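3-hydroxy-3-methylglutaryl-CoA lyase (Acinetobacter baumannii, PDB 6NDS) belongs to the HMGL-like family of TIM-barrel enzymes and carries a bound zinc ion and coenzyme A. Local coordinates at residues 32-36 with 37-41; 123-126 with 127-130; 190-193 with 194-197; 275-278 with 279-282. One frame throughout, in Å; residues are numbered along the deposited sequence.

Contact 1 of 4, residues 32-36 with 37-41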
loop_
_atom_site.group_PDB
_atom_site.type_symbol
_atom_site.label_atom_id
_atom_site.label_comp_id
_atom_site.label_asym_id
_atom_site.label_seq_id
_atom_site.Cartn_x
_atom_site.Cartn_y
_atom_site.Cartn_z
ATOM N N THR A 32 15.391 -11.392 -15.914
ATOM C CA THR A 32 16.454 -11.163 -16.878
ATOM C C THR A 32 17.725 -10.694 -16.192
ATOM O O THR A 32 17.696 -9.972 -15.192
ATOM C CB THR A 32 16.045 -10.131 -17.929
ATOM O OG1 THR A 32 15.631 -8.920 -17.276
ATOM C CG2 THR A 32 14.919 -10.678 -18.798
ATOM N N TRP A 33 18.840 -11.123 -16.760
ATOM C CA TRP A 33 20.154 -10.712 -16.303
ATOM C C TRP A 33 20.353 -9.219 -16.538
ATOM O O TRP A 33 20.029 -8.699 -17.612
ATOM C CB TRP A 33 21.190 -11.527 -17.073
ATOM C CG TRP A 33 22.605 -11.116 -16.913
ATOM C CD1 TRP A 33 23.380 -10.448 -17.826
ATOM C CD2 TRP A 33 23.436 -11.371 -15.788
ATOM N NE1 TRP A 33 24.644 -10.267 -17.324
ATOM C CE2 TRP A 33 24.704 -10.822 -16.070
ATOM C CE3 TRP A 33 23.230 -12.006 -14.556
ATOM C CZ2 TRP A 33 25.762 -10.889 -15.170
ATOM C CZ3 TRP A 33 24.290 -12.078 -13.664
ATOM C CH2 TRP A 33 25.540 -11.523 -13.977
ATOM N N VAL A 34 20.879 -8.524 -15.532
ATOM C CA VAL A 34 21.315 -7.140 -15.662
ATOM C C VAL A 34 22.831 -7.145 -15.837
ATOM O O VAL A 34 23.539 -7.615 -14.925
ATOM C CB VAL A 34 20.912 -6.286 -14.457
ATOM C CG1 VAL A 34 21.476 -4.869 -14.600
ATOM C CG2 VAL A 34 19.385 -6.257 -14.306
ATOM N N PRO A 35 23.361 -6.681 -16.961
ATOM C CA PRO A 35 24.806 -6.751 -17.186
ATOM C C PRO A 35 25.585 -6.071 -16.075
ATOM O O PRO A 35 25.131 -5.100 -15.460
ATOM C CB PRO A 35 25.001 -6.016 -18.511
ATOM C CG PRO A 35 23.682 -6.089 -19.196
ATOM C CD PRO A 35 22.637 -6.134 -18.120
ATOM N N THR A 36 26.804 -6.560 -15.882
ATOM C CA THR A 36 27.651 -6.077 -14.794
ATOM C C THR A 36 27.840 -4.560 -14.829
ATOM O O THR A 36 27.725 -3.894 -13.791
ATOM C CB THR A 36 28.985 -6.811 -14.861
ATOM O OG1 THR A 36 28.720 -8.220 -14.779
ATOM C CG2 THR A 36 29.875 -6.381 -13.707
ATOM N N ASP A 37 28.134 -3.985 -16.002
ATOM C CA ASP A 37 28.371 -2.545 -16.021
ATOM C C ASP A 37 27.086 -1.761 -15.789
ATOM O O ASP A 37 27.157 -0.614 -15.334
ATOM C CB ASP A 37 29.080 -2.084 -17.308
ATOM C CG ASP A 37 28.357 -2.468 -18.600
ATOM O OD1 ASP A 37 27.285 -3.097 -18.563
ATOM O OD2 ASP A 37 28.898 -2.140 -19.673
ATOM N N LYS A 38 25.927 -2.360 -16.057
ATOM C CA LYS A 38 24.674 -1.673 -15.775
ATOM C C LYS A 38 24.278 -1.803 -14.311
ATOM O O LYS A 38 23.620 -0.901 -13.779
ATOM C CB LYS A 38 23.568 -2.186 -16.703
ATOM C CG LYS A 38 23.847 -1.857 -18.162
ATOM C CD LYS A 38 22.713 -2.256 -19.100
ATOM C CE LYS A 38 23.156 -2.138 -20.548
ATOM N NZ LYS A 38 22.013 -2.263 -21.491
ATOM N N LYS A 39 24.668 -2.902 -13.648
ATOM C CA LYS A 39 24.544 -2.968 -12.193
ATOM C C LYS A 39 25.388 -1.875 -11.551
ATOM O O LYS A 39 24.936 -1.182 -10.629
ATOM C CB LYS A 39 24.986 -4.340 -11.665
ATOM C CG LYS A 39 24.053 -5.526 -11.974
ATOM C CD LYS A 39 24.449 -6.712 -11.085
ATOM C CE LYS A 39 23.644 -7.971 -11.377
ATOM N NZ LYS A 39 24.162 -8.685 -12.587
ATOM N N ILE A 40 26.618 -1.710 -12.039
ATOM C CA ILE A 40 27.516 -0.681 -11.524
ATOM C C ILE A 40 26.917 0.701 -11.744
ATOM O O ILE A 40 26.899 1.540 -10.833
ATOM C CB ILE A 40 28.907 -0.815 -12.176
ATOM C CG1 ILE A 40 29.621 -2.057 -11.627
ATOM C CG2 ILE A 40 29.726 0.427 -11.936
ATOM C CD1 ILE A 40 30.781 -2.507 -12.453
ATOM N N ASP A 41 26.363 0.941 -12.936
ATOM C CA ASP A 41 25.746 2.236 -13.235
ATOM C C ASP A 41 24.580 2.526 -12.301
ATOM O O ASP A 41 24.402 3.662 -11.843
ATOM C CB ASP A 41 25.257 2.266 -14.687
ATOM C CG ASP A 41 26.370 2.508 -15.683
ATOM O OD1 ASP A 41 27.510 2.801 -15.267
ATOM O OD2 ASP A 41 26.098 2.408 -16.899
HETATM O O HOH W 1 21.259 -9.649 -12.826
#
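Lys-39 reaches back along the start of helix 36-46 and sets its ammonium group between the indole of Trp-33 and the carbonyl of Val-34. The tight part of the contact lies here. NZ sits over one face of the Trp-33 six-membered ring, 3.6 Å from the centroid and 18° off the ring normal, a cation-pi contact displaced slightly toward the outer rim. The same NZ gives a 2.6 Å hydrogen bond to Val-34 O, arriving in the carbonyl plane, and one water bridges Val-34 N (3.0 Å) and Lys-39 NZ. The lysine chain runs extended until a bend at its last torsion (chi4 80°) turns NZ onto both protein partners. Lower on the chain, Lys-39 CG lies 3.7 Å from Val-34 CG1, so residues on either side of the N-cap Pro-35 are clasped by an apolar contact as well as a polar one. The first turn closes with Lys-39 N bonding to Pro-35 O (2.9 Å) and Ile-40 N to Thr-36 O.

The other side is looser and solvent-facing. The exposed Asp-37 places OD1 3.7 Å from Pro-35 CB, and Lys-38, modelled in two conformations, makes only a doubtful side-chain contact with the proline.

Asp-70 makes a salt bridge with Lys-39 and also accepts from Thr-36 OG1, tying this helix start to the neighbourhood of helix 71-77. With a carboxylate, a carbonyl, a water and an indole face around it, the buried ammonium is well compensated, and its positive charge is probably stabilised.

Contact 2 of 4, residues 123-126 with 127-130. With COA (coenzyme A), chain B.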
loop_
_atom_site.group_PDB
_atom_site.type_symbol
_atom_site.label_atom_id
_atom_site.label_comp_id
_atom_site.label_asym_id
_atom_site.label_seq_id
_atom_site.Cartn_x
_atom_site.Cartn_y
_atom_site.Cartn_z
ATOM N N ARG A 123 20.249 -24.158 2.739
ATOM C CA ARG A 123 20.616 -25.572 2.735
ATOM C C ARG A 123 21.363 -25.955 4.008
ATOM O O ARG A 123 22.278 -26.783 3.994
ATOM C CB ARG A 123 21.408 -25.921 1.475
ATOM C CG ARG A 123 20.543 -25.810 0.212
ATOM C CD ARG A 123 21.369 -25.797 -1.049
ATOM N NE ARG A 123 22.346 -26.878 -1.049
ATOM C CZ ARG A 123 22.128 -28.083 -1.558
ATOM N NH1 ARG A 123 20.959 -28.367 -2.118
ATOM N NH2 ARG A 123 23.080 -29.006 -1.508
ATOM N N MET A 124 20.956 -25.355 5.124
ATOM C CA MET A 124 21.477 -25.770 6.419
ATOM C C MET A 124 20.518 -25.327 7.513
ATOM O O MET A 124 19.653 -24.469 7.307
ATOM C CB MET A 124 22.884 -25.215 6.675
ATOM C CG MET A 124 23.015 -23.726 6.521
ATOM S SD MET A 124 24.728 -23.145 6.673
ATOM C CE MET A 124 24.653 -21.701 5.627
ATOM N N THR A 125 20.675 -25.948 8.678
ATOM C CA THR A 125 19.863 -25.589 9.824
ATOM C C THR A 125 20.292 -24.232 10.365
ATOM O O THR A 125 21.353 -23.697 10.018
ATOM C CB THR A 125 19.996 -26.630 10.932
ATOM O OG1 THR A 125 21.361 -26.674 11.372
ATOM C CG2 THR A 125 19.597 -28.017 10.440
ATOM N N LYS A 126 19.450 -23.679 11.241
ATOM C CA LYS A 126 19.817 -22.447 11.929
ATOM C C LYS A 126 21.089 -22.632 12.750
ATOM O O LYS A 126 21.937 -21.733 12.797
ATOM C CB LYS A 126 18.665 -21.983 12.816
ATOM C CG LYS A 126 17.471 -21.478 12.038
ATOM C CD LYS A 126 16.370 -21.006 12.982
ATOM C CE LYS A 126 15.529 -22.139 13.492
ATOM N NZ LYS A 126 14.425 -21.603 14.329
ATOM N N ALA A 127 21.238 -23.789 13.405
ATOM C CA ALA A 127 22.446 -24.036 14.185
ATOM C C ALA A 127 23.679 -24.031 13.293
ATOM O O ALA A 127 24.732 -23.507 13.679
ATOM C CB ALA A 127 22.346 -25.369 14.933
ATOM N N GLN A 128 23.567 -24.614 12.097
ATOM C CA GLN A 128 24.690 -24.598 11.163
ATOM C C GLN A 128 24.975 -23.189 10.671
ATOM O O GLN A 128 26.139 -22.816 10.499
ATOM C CB GLN A 128 24.420 -25.530 9.986
ATOM C CG GLN A 128 24.423 -26.999 10.375
ATOM C CD GLN A 128 23.964 -27.916 9.257
ATOM O OE1 GLN A 128 22.898 -27.722 8.676
ATOM N NE2 GLN A 128 24.769 -28.929 8.959
ATOM N N SER A 129 23.928 -22.394 10.433
ATOM C CA SER A 129 24.142 -21.001 10.048
ATOM C C SER A 129 24.934 -20.263 11.121
ATOM O O SER A 129 25.899 -19.550 10.820
ATOM C CB SER A 129 22.801 -20.311 9.790
ATOM O OG SER A 129 22.293 -20.637 8.499
ATOM N N PHE A 130 24.560 -20.452 12.390
ATOM C CA PHE A 130 25.256 -19.730 13.449
ATOM C C PHE A 130 26.652 -20.283 13.699
ATOM O O PHE A 130 27.539 -19.533 14.129
ATOM C CB PHE A 130 24.422 -19.719 14.731
ATOM C CG PHE A 130 23.734 -18.401 14.972
ATOM C CD1 PHE A 130 24.454 -17.309 15.437
ATOM C CD2 PHE A 130 22.384 -18.241 14.706
ATOM C CE1 PHE A 130 23.841 -16.085 15.639
ATOM C CE2 PHE A 130 21.764 -17.015 14.905
ATOM C CZ PHE A 130 22.492 -15.939 15.376
HETATM N N1A COA B . 29.635 -18.123 -2.524
HETATM C C2A COA B . 30.023 -18.836 -3.591
HETATM N N3A COA B . 30.253 -20.144 -3.693
HETATM C C4A COA B . 30.033 -20.756 -2.519
HETATM C C5A COA B . 29.623 -20.168 -1.341
HETATM C C6A COA B . 29.414 -18.775 -1.354
HETATM N N6A COA B . 29.030 -18.079 -0.289
HETATM N N7A COA B . 29.507 -21.124 -0.340
HETATM C C8A COA B . 29.839 -22.254 -0.921
HETATM N N9A COA B . 30.169 -22.092 -2.246
HETATM C C1B COA B . 30.612 -23.119 -3.191
HETATM C C2B COA B . 31.851 -23.893 -2.745
HETATM O O2B COA B . 33.076 -23.222 -2.949
HETATM C C3B COA B . 31.679 -25.161 -3.577
HETATM O O3B COA B . 31.932 -24.894 -4.953
HETATM P P3B COA B . 32.237 -26.270 -5.749
HETATM O O7A COA B . 30.907 -26.892 -6.137
HETATM O O8A COA B . 33.013 -27.144 -4.782
HETATM O O9A COA B . 33.068 -25.885 -6.958
HETATM C C4B COA B . 30.207 -25.414 -3.303
HETATM O O4B COA B . 29.603 -24.092 -3.356
HETATM C C5B COA B . 29.991 -25.975 -1.922
HETATM O O5B COA B . 28.593 -26.232 -1.725
HETATM P P1A COA B . 28.092 -26.360 -0.213
HETATM O O1A COA B . 29.080 -25.730 0.711
HETATM O O2A COA B . 27.612 -27.750 0.044
HETATM O O3A COA B . 26.836 -25.373 -0.312
HETATM P P2A COA B . 25.414 -25.523 -1.023
HETATM O O4A COA B . 24.574 -26.450 -0.209
HETATM O O5A COA B . 25.590 -25.799 -2.480
HETATM O O6A COA B . 24.885 -24.015 -0.878
HETATM C CBP COA B . 24.770 -21.897 0.218
HETATM C CCP COA B . 24.824 -23.405 0.435
HETATM C CDP COA B . 24.516 -21.180 1.548
HETATM C CEP COA B . 26.111 -21.426 -0.356
HETATM C CAP COA B . 23.637 -21.614 -0.771
HETATM O OAP COA B . 22.454 -22.254 -0.314
HETATM C C9P COA B . 23.351 -20.133 -0.957
HETATM O O9P COA B . 24.140 -19.417 -1.567
HETATM N N8P COA B . 22.217 -19.682 -0.444
HETATM C C7P COA B . 21.857 -18.271 -0.428
HETATM C C6P COA B . 20.699 -17.989 -1.351
HETATM C C5P COA B . 20.212 -16.562 -1.224
HETATM O O5P COA B . 21.002 -15.621 -1.283
HETATM N N4P COA B . 18.895 -16.391 -1.060
HETATM C C3P COA B . 18.228 -15.097 -1.095
HETATM C C2P COA B . 18.751 -14.151 -0.041
HETATM S S1P COA B . 18.699 -14.884 1.614
#
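The Phe-130 ring receives Lys-126 O at its edge, near the ring plane, with CD2 4.0 Å from that oxygen; beyond the contact, His-173 stacks on this ring and Phe-133 meets it edge-to-face. The Gln-128 amide is the second flat group. Its OE1 takes the N-H of Thr-125 at 2.8 Å, in the carbonyl plane and on a lone pair, and also lies 3.2 Å from Met-124 CB. In return Gln-128 N donates to Thr-125 OG1 at 3.1 Å, which completes a capping box at the N terminus of helix 126-140. A chi1 of 62° holds that hydroxyl between the threonine's own N and carbonyl carbon, facing the first turn. Met-124 passes obliquely across Gln-128, its CG 3.7 Å from Ser-129 OG, a hydroxyl that is bonded to Asn-118.

The Arg-123 guanidinium has coenzyme A O4A at its edge, near its plane. NE points almost straight at this oxygen, though the modelled separation of 2.4 Å is doubtfully short, and the NH2 bond is weak. The chemistry joins two tasks within one short loop: a helix cap closed by reciprocal Thr-125 and Gln-128 bonds, and, just before it, a cationic group that probably offsets the charge of the coenzyme A diphosphate.

Contact 3 of 4, residues 190-193 with 194-197. With ACT (acetate ion), chain E.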
loop_
_atom_site.group_PDB
_atom_site.type_symbol
_atom_site.label_atom_id
_atom_site.label_comp_id
_atom_site.label_asym_id
_atom_site.label_seq_id
_atom_site.Cartn_x
_atom_site.Cartn_y
_atom_site.Cartn_z
ATOM N N MET A 190 4.111 -11.002 5.447
ATOM C CA MET A 190 3.099 -11.566 6.325
ATOM C C MET A 190 2.799 -10.698 7.544
ATOM O O MET A 190 1.857 -11.015 8.288
ATOM C CB MET A 190 3.533 -12.967 6.769
ATOM C CG MET A 190 3.605 -13.947 5.575
ATOM S SD MET A 190 4.246 -15.564 6.019
ATOM C CE MET A 190 2.864 -16.279 6.901
ATOM N N ALA A 191 3.546 -9.614 7.759
ATOM C CA ALA A 191 3.404 -8.819 8.979
ATOM C C ALA A 191 2.166 -7.918 8.948
ATOM O O ALA A 191 1.689 -7.507 7.887
ATOM C CB ALA A 191 4.642 -7.946 9.200
ATOM N N ASN A 192 1.640 -7.619 10.132
ATOM C CA ASN A 192 0.569 -6.644 10.297
ATOM C C ASN A 192 0.993 -5.617 11.340
ATOM O O ASN A 192 1.890 -5.875 12.146
ATOM C CB ASN A 192 -0.757 -7.311 10.701
ATOM C CG ASN A 192 -0.745 -7.841 12.120
ATOM O OD1 ASN A 192 -0.854 -7.075 13.090
ATOM N ND2 ASN A 192 -0.649 -9.159 12.257
ATOM N N PRO A 193 0.367 -4.434 11.342
ATOM C CA PRO A 193 0.876 -3.340 12.198
ATOM C C PRO A 193 0.858 -3.623 13.693
ATOM O O PRO A 193 1.765 -3.163 14.397
ATOM C CB PRO A 193 -0.051 -2.171 11.845
ATOM C CG PRO A 193 -0.518 -2.465 10.466
ATOM C CD PRO A 193 -0.600 -3.960 10.334
ATOM N N VAL A 194 -0.153 -4.324 14.216
ATOM C CA VAL A 194 -0.183 -4.601 15.651
ATOM C C VAL A 194 0.963 -5.528 16.027
ATOM O O VAL A 194 1.675 -5.303 17.016
ATOM C CB VAL A 194 -1.543 -5.184 16.064
ATOM C CG1 VAL A 194 -1.482 -5.692 17.502
ATOM C CG2 VAL A 194 -2.607 -4.118 15.930
ATOM N N GLN A 195 1.158 -6.580 15.231
ATOM C CA GLN A 195 2.278 -7.491 15.432
ATOM C C GLN A 195 3.607 -6.758 15.335
ATOM O O GLN A 195 4.520 -6.989 16.142
ATOM C CB GLN A 195 2.205 -8.607 14.392
ATOM C CG GLN A 195 3.408 -9.526 14.309
ATOM C CD GLN A 195 3.414 -10.274 12.982
ATOM O OE1 GLN A 195 2.994 -9.730 11.967
ATOM N NE2 GLN A 195 3.876 -11.520 12.992
ATOM N N VAL A 196 3.731 -5.859 14.357
ATOM C CA VAL A 196 4.960 -5.087 14.206
ATOM C C VAL A 196 5.232 -4.258 15.453
ATOM O O VAL A 196 6.361 -4.216 15.952
ATOM C CB VAL A 196 4.881 -4.208 12.948
ATOM C CG1 VAL A 196 5.981 -3.143 12.967
ATOM C CG2 VAL A 196 4.996 -5.088 11.696
ATOM N N LYS A 197 4.208 -3.579 15.983
ATOM C CA LYS A 197 4.454 -2.762 17.174
ATOM C C LYS A 197 4.932 -3.619 18.342
ATOM O O LYS A 197 5.851 -3.227 19.075
ATOM C CB LYS A 197 3.201 -1.965 17.543
ATOM C CG LYS A 197 2.960 -0.788 16.585
ATOM C CD LYS A 197 1.828 0.108 17.063
ATOM C CE LYS A 197 1.630 1.300 16.124
ATOM N NZ LYS A 197 0.676 2.297 16.720
HETATM C C ACT E . -1.669 -9.539 16.355
HETATM O O ACT E . -0.845 -10.142 15.609
HETATM O OXT ACT E . -1.705 -9.485 17.617
HETATM C CH3 ACT E . -2.804 -8.751 15.636
#
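Val-194, on the first turn of helix 193-203, lays its CB 3.6 Å from OD1 of the N-cap residue Asn-192, while its CG1 touches a bound acetate, probably from the crystallisation liquor. Ile-270 of the second subunit rests on Val-194 and on Pro-193. Gln-195 follows and closes a capping box. Its N-H runs nearly straight to Asn-192 OD1 at 3.0 Å, although it meets that oxygen from above the amide plane, 45° out of it. Its side chain swings back, with CG opposite the backbone N (chi1 171°), and OE1 accepts from Asn-192 N at 3.1 Å. The two side chains cross at about a right angle, yet their amide planes are only 20° apart, and Asn-192 ND2 rests 3.6 Å from Gln-195 CB. That ND2 also makes a weak bond to the acetate. Val-196 bonds through its N to Asn-192 O (2.9 Å) and presses CG2 against Ala-191 CB at 3.8 Å, a small hydrophobic staple spanning the cap. Lys-197 ends the walk: its N bonds to Pro-193 O, and its CG lies 3.4 Å from the same oxygen, while NZ forms a salt bridge with Glu-232.

Gln-195 NE2 is held by Phe-154 O. The start of helix 193-203 is thus tied to the end of strand 182-186, where Asp-186 accepts from the N atoms of Met-190 and Ala-191, and to helix 223-232, on which Pro-193 packs.

Contact 4 of 4, residues 275-278 with 279-282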
loop_
_atom_site.group_PDB
_atom_site.type_symbol
_atom_site.label_atom_id
_atom_site.label_comp_id
_atom_site.label_asym_id
_atom_site.label_seq_id
_atom_site.Cartn_x
_atom_site.Cartn_y
_atom_site.Cartn_z
ATOM N N THR A 275 17.022 11.928 4.143
ATOM C CA THR A 275 18.065 12.621 3.390
ATOM C C THR A 275 18.028 12.266 1.907
ATOM O O THR A 275 19.028 12.443 1.211
ATOM C CB THR A 275 19.464 12.337 3.947
ATOM O OG1 THR A 275 19.757 10.939 3.827
ATOM C CG2 THR A 275 19.570 12.748 5.413
ATOM N N ILE A 276 16.883 11.807 1.404
ATOM C CA ILE A 276 16.763 11.304 0.037
ATOM C C ILE A 276 16.171 12.395 -0.850
ATOM O O ILE A 276 15.218 13.073 -0.456
ATOM C CB ILE A 276 15.903 10.027 -0.019
ATOM C CG1 ILE A 276 16.323 9.007 1.050
ATOM C CG2 ILE A 276 15.960 9.402 -1.424
ATOM C CD1 ILE A 276 17.809 8.641 1.027
ATOM N N ASP A 277 16.730 12.559 -2.052
ATOM C CA ASP A 277 16.206 13.509 -3.047
ATOM C C ASP A 277 15.065 12.832 -3.820
ATOM O O ASP A 277 15.295 12.075 -4.766
ATOM C CB ASP A 277 17.344 13.969 -3.955
ATOM C CG ASP A 277 16.910 14.945 -5.054
ATOM O OD1 ASP A 277 15.703 15.126 -5.315
ATOM O OD2 ASP A 277 17.819 15.514 -5.691
ATOM N N LEU A 278 13.820 13.132 -3.437
ATOM C CA LEU A 278 12.678 12.387 -3.971
ATOM C C LEU A 278 12.508 12.619 -5.469
ATOM O O LEU A 278 12.270 11.671 -6.232
ATOM C CB LEU A 278 11.409 12.782 -3.219
ATOM C CG LEU A 278 10.112 12.140 -3.732
ATOM C CD1 LEU A 278 10.186 10.604 -3.698
ATOM C CD2 LEU A 278 8.911 12.646 -2.926
ATOM N N ASP A 279 12.586 13.877 -5.906
ATOM C CA ASP A 279 12.431 14.166 -7.332
ATOM C C ASP A 279 13.427 13.369 -8.165
ATOM O O ASP A 279 13.066 12.774 -9.187
ATOM C CB ASP A 279 12.612 15.654 -7.599
ATOM C CG ASP A 279 11.430 16.475 -7.169
ATOM O OD1 ASP A 279 10.286 16.009 -7.343
ATOM O OD2 ASP A 279 11.651 17.599 -6.673
ATOM N N ALA A 280 14.695 13.357 -7.743
ATOM C CA ALA A 280 15.707 12.639 -8.507
ATOM C C ALA A 280 15.483 11.140 -8.452
ATOM O O ALA A 280 15.760 10.431 -9.430
ATOM C CB ALA A 280 17.104 12.978 -7.989
ATOM N N LEU A 281 14.983 10.644 -7.323
ATOM C CA LEU A 281 14.763 9.211 -7.180
ATOM C C LEU A 281 13.622 8.737 -8.076
ATOM O O LEU A 281 13.706 7.664 -8.688
ATOM C CB LEU A 281 14.471 8.885 -5.719
ATOM C CG LEU A 281 14.473 7.392 -5.387
ATOM C CD1 LEU A 281 15.902 6.841 -5.438
ATOM C CD2 LEU A 281 13.826 7.194 -4.017
ATOM N N ILE A 282 12.546 9.524 -8.166
ATOM C CA ILE A 282 11.458 9.186 -9.081
ATOM C C ILE A 282 11.968 9.134 -10.513
ATOM O O ILE A 282 11.619 8.224 -11.284
ATOM C CB ILE A 282 10.296 10.185 -8.926
ATOM C CG1 ILE A 282 9.595 9.992 -7.574
ATOM C CG2 ILE A 282 9.296 10.044 -10.096
ATOM C CD1 ILE A 282 8.648 11.140 -7.210
#
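At Asp-277 a chi1 of 179° sets the carboxylate opposite the residue's own N and beside its carbonyl carbon, where OD1 can accept from Ala-280 N. Leu-278 has a similar first torsion (176°), which carries its branches along the helix flank to Ile-282. The motif is a side-chain N-cap on helix 278-285, flanked by a hydrophobic staple, in a protein of the TIM-barrel class.

The capping bond, Ala-280 N to Asp-277 OD1, measures 3.2 Å, and the donor reaches the oxygen from well above the carboxylate plane, 66° out of it. The other oxygen, OD2, lies 3.5 Å from Ala-280 CB, so the flat group rests against the methyl as it caps. A negative group at this end of a helix would be expected to interact well with the helix dipole. Asp-279 lies close by without charge contact, its OD2 4.9 Å from Asp-277 OD1; any repulsion is probably tempered by the salt bridge from Asp-279 OD1 to Arg-305.

The apolar side is built from branch-to-branch contacts. Ile-276 CG2 meets Leu-281 CD2 at 4.0 Å, the staple that joins the residue before the cap to the helix. Both of these residues also pack on helix 260-270, as does Leu-278. The backbone follows the usual pattern, with Leu-281 N bonded to Asp-277 O (2.9 Å) and Ile-282 N to Leu-278 O. Ile-282 folds over its backbone acceptor: CD1 touches Leu-278 CD1 at 3.9 Å, and CG1 sits 3.4 Å from Leu-278 O.

In the fold
From the N terminus, contact 1 closes the loop that leaves helix 22-28 and enters helix 36-46. Contact 2 turns the chain from helix 115-122 into helix 126-140, on the coenzyme A side. Contact 3 leads from strand 182-186 into helix 193-203, near the second subunit, and contact 4 joins helix 260-270 to helix 278-285. All four are helix starts arranged in series, so none nests within or crosses another. Contacts 1 and 3 lie on opposite sides of the chain's centre, as do contacts 2 and 4, whose centres are about 39 Å apart. Contacts 1 and 4 come nearest, about 11 Å between closest atoms.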